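Local coordinates for FERM, ARHGEF and pleckstrin domain-containing protein 2 (Mus musculus, PDB 4GYV), which acts as a guanine nucleotide exchange factor that activates RAC1 and takes part in semaphorin responses and actin remodelling, this chain being its DH (RhoGEF) domain, at residues 41-46 with 127-132; 52-57 with 106-111; 114-119 with 145-150. All coordinates share one frame; numbering follows the deposited sequence.

Contact 1 of 3, residues 41-46 with 127-132; sequences EAMPAA and KKLEAV
Ala42 and Val132 meet through their methyl groups: Ala42 CB, directed at helix 127-137, lies 3.6 Å from Val132 CG2. Ala42 CB is also 4.3 Å from Leu129 CD1. A second apolar contact joins Met43 and Leu129, the selenomethionine bringing its terminal CE to 3.8 Å from Leu129 CD1. The Met43 chain is straight as far as SE and then bends at chi3 (-87°), which turns the methyl toward the leucine. Met43 and Leu129 also touch Leu37 of helix 7-39, and Leu129 reaches on to Ala122 and Thr123 of helix 112-124.

Leu129 lies against the carbonyl of Ala42, with its CB and CD1 each 3.8 Å from Ala42 O. No hydrogen bond joins the two segments.

The polar part of the contact is peripheral. Lys128, fully extended beyond CG, runs beside Ala42 and brings NZ to 4.2 Å from Glu41 O, while its weak hydrogen bond goes to Glu40 O. The carboxylate of Glu41 stays farther off, OE2 being 5.7 Å from Lys128 NZ, too far for a salt bridge, though the opposite charges may still attract weakly.

Glu41, with positive phi (49°), belongs to the Schellman motif that ends helix 7-39, and Pro44 is the N-cap of helix 45-52. The contact thus packs an interhelical turn against helix 127-137 in the all-helical DH fold.

Contact 2 of 3, residues 52-57 with 106-111; sequences FSNIDP and TSYFQR
Tyr108 packs against Pro57 and Asn54 where the turn between helices 45-52 and 56-77 meets the short helix 106-110 of the all-helical DH domain. The tyrosine is the first residue of 106-111 whose side chain touches the turn, and it brings most of that segment's buried surface. Its CG lies opposite the carbonyl carbon (chi1 -56°), which sets the ring alongside the turn. Over one face sits Pro57, whose CG stands 3.7 Å from the ring centroid and only 12° off the normal, a CH-pi contact; CB of the same proline is 3.6 Å from Tyr108 CE2. At the edge of the ring, in its plane, Asn54 OD1 approaches Tyr108 CD1 at 3.4 Å, although the amide and ring planes are inclined by 58°. Ser53 O comes in obliquely, 3.6 Å from the same Tyr108 CD1.

Next along, Phe109 points away from the turn onto helix 152-170. Arg111 returns to the contact with the aliphatic part of its chain rather than its charge: CB and CD run beside the Asn54 amide, while the guanidinium forms a long, weak ion pair with Glu114. The amide itself is held by its ND2 hydrogen bond to Leu50 O, and Asn54 OD1 lies 3.5 Å from Arg111 CD.

Contact 3 of 3, residues 114-119 with 145-150; sequences EVLTEL and PLNTFL
Leu150 and Leu116 meet between the short, weakly bonded helix 146-149 and helix 112-124, in the interior of the helical bundle that makes up the DH fold. Leu150 has the larger buried surface, and a single methyl makes its contacts. With CG opposite the carbonyl carbon (chi1 -75°) and chi2 extended, CD1 is carried out toward helix 112-124, where it meets three side chains, Val115 and Leu116 on one turn and Leu119 on the next. Leu119 CD1 is the nearest of them, 3.5 Å from Leu150 CD1. Val115, whose side chain crosses that of Leu150 at about a right angle, offers CG1 at 3.9 Å from the same methyl, and Leu116 CD1 stands 4.0 Å from it. Leu150 also touches Ile29 of helix 7-39.

Leu116 comes in from the flank: its CB bond does not aim at the partner, but the branch does. CG lies trans to the backbone N (chi1 -170°), and Leu116 CD1 is brought to 3.9 Å from both CB and CG of Asn147, so one methyl rests on both the stem and the amide carbon of the asparagine. The residue also packs on Leu202 and Leu205 of helix 196-212, which ties this interior to the last helix of the chain.

Asn147 is the polar member of the group. No hydrogen bond crosses between the segments; its OD1 is instead bonded by the hydroxyl of Tyr133 in helix 127-137. That bond holds the amide oxygen; Tyr133 also packs on Leu119. The same oxygen, Asn147 OD1, lies 3.5 Å from Leu119 CD1.

In the fold
Contact 3 lies between the other two in that it touches both: Met43 CE of contact 1 lies 3.6 Å from Leu119 CD2, and Ile55 CD1 of contact 2 lies 4.2 Å from Leu150 CD2. Along the chain contacts 1 and 3 cross, while contact 2 closes before contact 3 opens. Contacts 1 and 2 do not touch; their centres are 21 Å apart and their nearest atoms about 5 Å, although helices 45-52 and 56-77 follow directly in sequence. The centre of contact 3 is 14 Å from that of contact 1 and 13 Å from that of contact 2. Helix 112-124 connects them, with residues 106-111 just before it and 127-132 just after.

Contact 1 of 3, residues 41-46 with 127-132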
loop_
_atom_site.group_PDB
_atom_site.type_symbol
_atom_site.label_atom_id
_atom_site.label_comp_id
_atom_site.label_asym_id
_atom_site.label_seq_id
_atom_site.Cartn_x
_atom_site.Cartn_y
_atom_site.Cartn_z
ATOM N N GLU A 41 -25.955 -5.390 11.012
ATOM C CA GLU A 41 -27.333 -5.225 10.541
ATOM C C GLU A 41 -27.941 -3.911 11.027
ATOM O O GLU A 41 -29.090 -3.860 11.463
ATOM C CB GLU A 41 -28.185 -6.426 10.955
ATOM C CG GLU A 41 -27.600 -7.765 10.495
ATOM C CD GLU A 41 -28.441 -8.981 10.883
ATOM O OE1 GLU A 41 -28.488 -9.951 10.088
ATOM O OE2 GLU A 41 -29.039 -8.980 11.984
ATOM N N ALA A 42 -27.152 -2.847 10.928
ATOM C CA ALA A 42 -27.466 -1.591 11.589
ATOM C C ALA A 42 -28.208 -0.594 10.714
ATOM O O ALA A 42 -28.752 0.388 11.207
ATOM C CB ALA A 42 -26.197 -0.964 12.098
HETATM N N MSE A 43 -28.212 -0.825 9.414
HETATM C CA MSE A 43 -28.841 0.124 8.521
HETATM C C MSE A 43 -30.005 -0.495 7.755
HETATM O O MSE A 43 -29.901 -1.615 7.237
HETATM C CB MSE A 43 -27.802 0.675 7.565
HETATM C CG MSE A 43 -28.205 1.954 6.863
HETATM SE SE MSE A 43 -26.720 2.621 5.779
HETATM C CE MSE A 43 -25.768 3.671 7.116
ATOM N N PRO A 44 -31.131 0.231 7.706
ATOM C CA PRO A 44 -32.340 -0.124 6.948
ATOM C C PRO A 44 -31.978 -0.298 5.487
ATOM O O PRO A 44 -31.138 0.470 5.007
ATOM C CB PRO A 44 -33.221 1.112 7.102
ATOM C CG PRO A 44 -32.725 1.776 8.340
ATOM C CD PRO A 44 -31.281 1.492 8.450
ATOM N N ALA A 45 -32.581 -1.263 4.796
ATOM C CA ALA A 45 -32.166 -1.555 3.429
ATOM C C ALA A 45 -32.177 -0.308 2.557
ATOM O O ALA A 45 -31.200 -0.021 1.861
ATOM C CB ALA A 45 -33.019 -2.622 2.823
ATOM N N ALA A 46 -33.271 0.443 2.639
ATOM C CA ALA A 46 -33.508 1.589 1.773
ATOM C C ALA A 46 -32.423 2.646 1.876
ATOM O O ALA A 46 -32.006 3.228 0.861
ATOM C CB ALA A 46 -34.822 2.181 2.074
ATOM N N LYS A 127 -30.357 4.853 18.094
ATOM C CA LYS A 127 -29.260 4.693 19.041
ATOM C C LYS A 127 -28.268 3.605 18.609
ATOM O O LYS A 127 -27.095 3.660 18.967
ATOM C CB LYS A 127 -29.810 4.432 20.474
ATOM N N LYS A 128 -28.730 2.638 17.818
ATOM C CA LYS A 128 -27.873 1.534 17.375
ATOM C C LYS A 128 -26.978 1.869 16.173
ATOM O O LYS A 128 -25.796 1.515 16.152
ATOM C CB LYS A 128 -28.697 0.278 17.072
ATOM C CG LYS A 128 -27.855 -0.840 16.472
ATOM C CD LYS A 128 -28.615 -2.154 16.348
ATOM C CE LYS A 128 -27.727 -3.239 15.733
ATOM N NZ LYS A 128 -28.433 -4.544 15.550
ATOM N N LEU A 129 -27.537 2.528 15.164
ATOM C CA LEU A 129 -26.733 2.951 14.028
ATOM C C LEU A 129 -25.700 3.940 14.521
ATOM O O LEU A 129 -24.548 3.908 14.087
ATOM C CB LEU A 129 -27.587 3.597 12.936
ATOM C CG LEU A 129 -26.828 4.221 11.758
ATOM C CD1 LEU A 129 -26.184 3.161 10.903
ATOM C CD2 LEU A 129 -27.749 5.080 10.917
ATOM N N GLU A 130 -26.111 4.821 15.432
ATOM C CA GLU A 130 -25.184 5.807 15.974
ATOM C C GLU A 130 -23.978 5.115 16.599
ATOM O O GLU A 130 -22.834 5.501 16.353
ATOM C CB GLU A 130 -25.861 6.708 16.995
ATOM C CG GLU A 130 -24.954 7.804 17.522
ATOM C CD GLU A 130 -25.570 8.564 18.677
ATOM O OE1 GLU A 130 -24.977 9.582 19.088
ATOM O OE2 GLU A 130 -26.645 8.147 19.178
ATOM N N ALA A 131 -24.250 4.074 17.381
ATOM C CA ALA A 131 -23.211 3.291 18.053
ATOM C C ALA A 131 -22.225 2.664 17.076
ATOM O O ALA A 131 -21.013 2.657 17.323
ATOM C CB ALA A 131 -23.840 2.221 18.883
ATOM N N VAL A 132 -22.756 2.125 15.980
ATOM C CA VAL A 132 -21.929 1.536 14.933
ATOM C C VAL A 132 -20.981 2.537 14.278
ATOM O O VAL A 132 -19.819 2.205 14.023
ATOM C CB VAL A 132 -22.784 0.882 13.859
ATOM C CG1 VAL A 132 -21.919 0.422 12.712
ATOM C CG2 VAL A 132 -23.557 -0.278 14.460
#

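Contact 2 of 3, residues 52-57 with 106-111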
loop_
_atom_site.group_PDB
_atom_site.type_symbol
_atom_site.label_atom_id
_atom_site.label_comp_id
_atom_site.label_asym_id
_atom_site.label_seq_id
_atom_site.Cartn_x
_atom_site.Cartn_y
_atom_site.Cartn_z
ATOM N N PHE A 52 -25.089 3.304 -1.093
ATOM C CA PHE A 52 -24.160 2.562 -1.941
ATOM C C PHE A 52 -24.468 2.591 -3.421
ATOM O O PHE A 52 -23.578 2.454 -4.225
ATOM C CB PHE A 52 -23.972 1.144 -1.439
ATOM C CG PHE A 52 -23.301 1.090 -0.121
ATOM C CD1 PHE A 52 -21.967 1.431 -0.006
ATOM C CD2 PHE A 52 -24.009 0.758 1.017
ATOM C CE1 PHE A 52 -21.337 1.413 1.221
ATOM C CE2 PHE A 52 -23.388 0.749 2.256
ATOM C CZ PHE A 52 -22.053 1.070 2.356
ATOM N N SER A 53 -25.727 2.809 -3.764
ATOM C CA SER A 53 -26.154 2.931 -5.141
ATOM C C SER A 53 -25.536 4.160 -5.808
ATOM O O SER A 53 -25.461 4.229 -7.036
ATOM C CB SER A 53 -27.676 3.013 -5.183
ATOM O OG SER A 53 -28.132 4.166 -5.863
ATOM N N ASN A 54 -25.097 5.123 -4.998
ATOM C CA ASN A 54 -24.586 6.393 -5.504
ATOM C C ASN A 54 -23.103 6.609 -5.197
ATOM O O ASN A 54 -22.586 7.741 -5.348
ATOM C CB ASN A 54 -25.379 7.560 -4.927
ATOM C CG ASN A 54 -26.808 7.575 -5.385
ATOM O OD1 ASN A 54 -27.104 7.915 -6.537
ATOM N ND2 ASN A 54 -27.717 7.225 -4.482
ATOM N N ILE A 55 -22.447 5.531 -4.746
ATOM C CA ILE A 55 -21.009 5.513 -4.495
ATOM C C ILE A 55 -20.331 4.424 -5.312
ATOM O O ILE A 55 -19.333 4.682 -5.989
ATOM C CB ILE A 55 -20.668 5.288 -3.017
ATOM C CG1 ILE A 55 -21.033 6.505 -2.210
ATOM C CG2 ILE A 55 -19.183 5.164 -2.853
ATOM C CD1 ILE A 55 -20.245 7.681 -2.653
ATOM N N ASP A 56 -20.889 3.215 -5.249
ATOM C CA ASP A 56 -20.411 2.084 -6.042
ATOM C C ASP A 56 -20.090 2.404 -7.499
ATOM O O ASP A 56 -19.009 2.044 -7.977
ATOM C CB ASP A 56 -21.382 0.913 -5.994
ATOM C CG ASP A 56 -21.244 0.075 -4.736
ATOM O OD1 ASP A 56 -20.204 0.176 -4.037
ATOM O OD2 ASP A 56 -22.194 -0.700 -4.462
ATOM N N PRO A 57 -21.009 3.082 -8.215
ATOM C CA PRO A 57 -20.662 3.417 -9.607
ATOM C C PRO A 57 -19.545 4.462 -9.707
ATOM O O PRO A 57 -18.727 4.372 -10.614
ATOM C CB PRO A 57 -21.963 4.011 -10.167
ATOM C CG PRO A 57 -22.995 3.772 -9.158
ATOM C CD PRO A 57 -22.320 3.638 -7.842
ATOM N N THR A 106 -23.069 12.024 -13.363
ATOM C CA THR A 106 -23.449 13.202 -12.593
ATOM C C THR A 106 -24.664 12.931 -11.695
ATOM O O THR A 106 -24.787 13.510 -10.610
ATOM C CB THR A 106 -23.748 14.377 -13.512
ATOM O OG1 THR A 106 -24.723 13.972 -14.474
ATOM C CG2 THR A 106 -22.527 14.760 -14.256
ATOM N N SER A 107 -25.548 12.043 -12.151
ATOM C CA SER A 107 -26.730 11.655 -11.393
ATOM C C SER A 107 -26.357 11.222 -9.975
ATOM O O SER A 107 -27.028 11.549 -8.999
ATOM C CB SER A 107 -27.421 10.492 -12.092
ATOM O OG SER A 107 -26.897 10.333 -13.393
ATOM N N TYR A 108 -25.286 10.461 -9.862
ATOM C CA TYR A 108 -24.943 9.910 -8.582
ATOM C C TYR A 108 -24.403 11.001 -7.681
ATOM O O TYR A 108 -24.809 11.113 -6.524
ATOM C CB TYR A 108 -23.916 8.800 -8.754
ATOM C CG TYR A 108 -24.366 7.721 -9.692
ATOM C CD1 TYR A 108 -25.447 6.938 -9.378
ATOM C CD2 TYR A 108 -23.695 7.462 -10.873
ATOM C CE1 TYR A 108 -25.874 5.940 -10.217
ATOM C CE2 TYR A 108 -24.115 6.454 -11.726
ATOM C CZ TYR A 108 -25.216 5.704 -11.385
ATOM O OH TYR A 108 -25.680 4.691 -12.182
ATOM N N PHE A 109 -23.482 11.799 -8.212
ATOM C CA PHE A 109 -22.875 12.863 -7.427
ATOM C C PHE A 109 -23.981 13.781 -6.922
ATOM O O PHE A 109 -23.980 14.225 -5.780
ATOM C CB PHE A 109 -21.870 13.650 -8.270
ATOM C CG PHE A 109 -20.625 12.884 -8.590
ATOM C CD1 PHE A 109 -19.604 12.777 -7.660
ATOM C CD2 PHE A 109 -20.467 12.272 -9.819
ATOM C CE1 PHE A 109 -18.445 12.059 -7.946
ATOM C CE2 PHE A 109 -19.311 11.554 -10.109
ATOM C CZ PHE A 109 -18.306 11.443 -9.165
ATOM N N GLN A 110 -24.950 14.022 -7.783
ATOM C CA GLN A 110 -26.067 14.890 -7.468
ATOM C C GLN A 110 -26.866 14.426 -6.249
ATOM O O GLN A 110 -27.537 15.226 -5.620
ATOM C CB GLN A 110 -26.991 14.981 -8.676
ATOM C CG GLN A 110 -27.807 16.209 -8.711
ATOM C CD GLN A 110 -27.180 17.250 -9.580
ATOM O OE1 GLN A 110 -27.169 17.108 -10.803
ATOM N NE2 GLN A 110 -26.645 18.315 -8.964
ATOM N N ARG A 111 -26.804 13.143 -5.911
ATOM C CA ARG A 111 -27.584 12.641 -4.777
ATOM C C ARG A 111 -26.803 12.636 -3.460
ATOM O O ARG A 111 -27.358 12.322 -2.411
ATOM C CB ARG A 111 -28.219 11.267 -5.074
ATOM C CG ARG A 111 -29.396 11.354 -6.027
ATOM C CD ARG A 111 -29.903 9.996 -6.475
ATOM N NE ARG A 111 -30.958 10.110 -7.490
ATOM C CZ ARG A 111 -32.220 10.479 -7.234
ATOM N NH1 ARG A 111 -33.125 10.548 -8.219
ATOM N NH2 ARG A 111 -32.585 10.778 -5.987
#

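Contact 3 of 3, residues 114-119 with 145-150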
loop_
_atom_site.group_PDB
_atom_site.type_symbol
_atom_site.label_atom_id
_atom_site.label_comp_id
_atom_site.label_asym_id
_atom_site.label_seq_id
_atom_site.Cartn_x
_atom_site.Cartn_y
_atom_site.Cartn_z
ATOM N N GLU A 114 -28.047 14.586 -0.490
ATOM C CA GLU A 114 -29.231 13.892 -0.016
ATOM C C GLU A 114 -28.829 12.658 0.809
ATOM O O GLU A 114 -29.363 12.433 1.891
ATOM C CB GLU A 114 -30.107 13.534 -1.210
ATOM C CG GLU A 114 -31.204 12.540 -0.944
ATOM C CD GLU A 114 -31.881 12.065 -2.235
ATOM O OE1 GLU A 114 -32.755 11.169 -2.145
ATOM O OE2 GLU A 114 -31.538 12.590 -3.330
ATOM N N VAL A 115 -27.871 11.879 0.306
ATOM C CA VAL A 115 -27.338 10.727 1.029
ATOM C C VAL A 115 -26.856 11.160 2.405
ATOM O O VAL A 115 -27.084 10.513 3.424
ATOM C CB VAL A 115 -26.135 10.108 0.277
ATOM C CG1 VAL A 115 -25.298 9.218 1.216
ATOM C CG2 VAL A 115 -26.610 9.328 -0.946
ATOM N N LEU A 116 -26.190 12.292 2.419
ATOM C CA LEU A 116 -25.659 12.825 3.643
ATOM C C LEU A 116 -26.756 13.222 4.642
ATOM O O LEU A 116 -26.702 12.789 5.791
ATOM C CB LEU A 116 -24.769 13.999 3.313
ATOM C CG LEU A 116 -23.958 14.525 4.469
ATOM C CD1 LEU A 116 -23.152 13.393 5.062
ATOM C CD2 LEU A 116 -23.063 15.598 3.900
ATOM N N THR A 117 -27.745 14.024 4.227
ATOM C CA THR A 117 -28.759 14.453 5.186
ATOM C C THR A 117 -29.498 13.238 5.755
ATOM O O THR A 117 -29.863 13.206 6.932
ATOM C CB THR A 117 -29.817 15.445 4.606
ATOM O OG1 THR A 117 -30.602 14.783 3.624
ATOM C CG2 THR A 117 -29.190 16.648 3.980
ATOM N N GLU A 118 -29.696 12.236 4.912
ATOM C CA GLU A 118 -30.466 11.072 5.288
ATOM C C GLU A 118 -29.745 10.221 6.307
ATOM O O GLU A 118 -30.379 9.640 7.193
ATOM C CB GLU A 118 -30.790 10.246 4.054
ATOM C CG GLU A 118 -31.912 10.836 3.260
ATOM C CD GLU A 118 -33.133 11.060 4.116
ATOM O OE1 GLU A 118 -33.792 12.117 3.959
ATOM O OE2 GLU A 118 -33.424 10.175 4.954
ATOM N N LEU A 119 -28.425 10.136 6.166
ATOM C CA LEU A 119 -27.604 9.466 7.160
ATOM C C LEU A 119 -27.717 10.127 8.524
ATOM O O LEU A 119 -27.962 9.452 9.524
ATOM C CB LEU A 119 -26.144 9.430 6.729
ATOM C CG LEU A 119 -25.836 8.461 5.593
ATOM C CD1 LEU A 119 -24.367 8.519 5.196
ATOM C CD2 LEU A 119 -26.221 7.062 5.981
ATOM N N PRO A 145 -13.915 11.497 10.389
ATOM C CA PRO A 145 -15.282 11.065 10.641
ATOM C C PRO A 145 -15.867 10.552 9.344
ATOM O O PRO A 145 -15.690 11.182 8.300
ATOM C CB PRO A 145 -15.978 12.341 11.067
ATOM C CG PRO A 145 -14.921 13.347 11.315
ATOM C CD PRO A 145 -13.594 12.738 11.103
ATOM N N LEU A 146 -16.533 9.406 9.418
ATOM C CA LEU A 146 -17.024 8.727 8.235
ATOM C C LEU A 146 -17.746 9.644 7.256
ATOM O O LEU A 146 -17.357 9.739 6.093
ATOM C CB LEU A 146 -17.914 7.538 8.596
ATOM C CG LEU A 146 -18.308 6.966 7.238
ATOM C CD1 LEU A 146 -17.481 5.753 6.844
ATOM C CD2 LEU A 146 -19.782 6.717 7.182
ATOM N N ASN A 147 -18.775 10.334 7.724
ATOM C CA ASN A 147 -19.504 11.236 6.846
ATOM C C ASN A 147 -18.641 12.253 6.074
ATOM O O ASN A 147 -19.049 12.728 5.027
ATOM C CB ASN A 147 -20.634 11.940 7.606
ATOM C CG ASN A 147 -21.846 11.034 7.835
ATOM O OD1 ASN A 147 -21.932 9.943 7.278
ATOM N ND2 ASN A 147 -22.793 11.499 8.642
ATOM N N THR A 148 -17.448 12.583 6.548
ATOM C CA THR A 148 -16.676 13.576 5.812
ATOM C C THR A 148 -16.014 12.967 4.565
ATOM O O THR A 148 -15.592 13.682 3.649
ATOM C CB THR A 148 -15.700 14.394 6.709
ATOM O OG1 THR A 148 -14.470 13.714 6.835
ATOM C CG2 THR A 148 -16.264 14.624 8.103
ATOM N N PHE A 149 -15.962 11.639 4.519
ATOM C CA PHE A 149 -15.540 10.946 3.312
ATOM C C PHE A 149 -16.550 11.147 2.210
ATOM O O PHE A 149 -16.201 11.085 1.049
ATOM C CB PHE A 149 -15.360 9.442 3.552
ATOM C CG PHE A 149 -14.154 9.098 4.383
ATOM C CD1 PHE A 149 -12.908 8.917 3.787
ATOM C CD2 PHE A 149 -14.258 8.973 5.769
ATOM C CE1 PHE A 149 -11.778 8.605 4.556
ATOM C CE2 PHE A 149 -13.139 8.660 6.542
ATOM C CZ PHE A 149 -11.897 8.472 5.930
ATOM N N LEU A 150 -17.810 11.376 2.566
ATOM C CA LEU A 150 -18.845 11.605 1.560
ATOM C C LEU A 150 -18.724 12.931 0.811
ATOM O O LEU A 150 -19.318 13.102 -0.256
ATOM C CB LEU A 150 -20.213 11.504 2.189
ATOM C CG LEU A 150 -20.598 10.071 2.474
ATOM C CD1 LEU A 150 -21.972 10.050 3.120
ATOM C CD2 LEU A 150 -20.617 9.340 1.176
#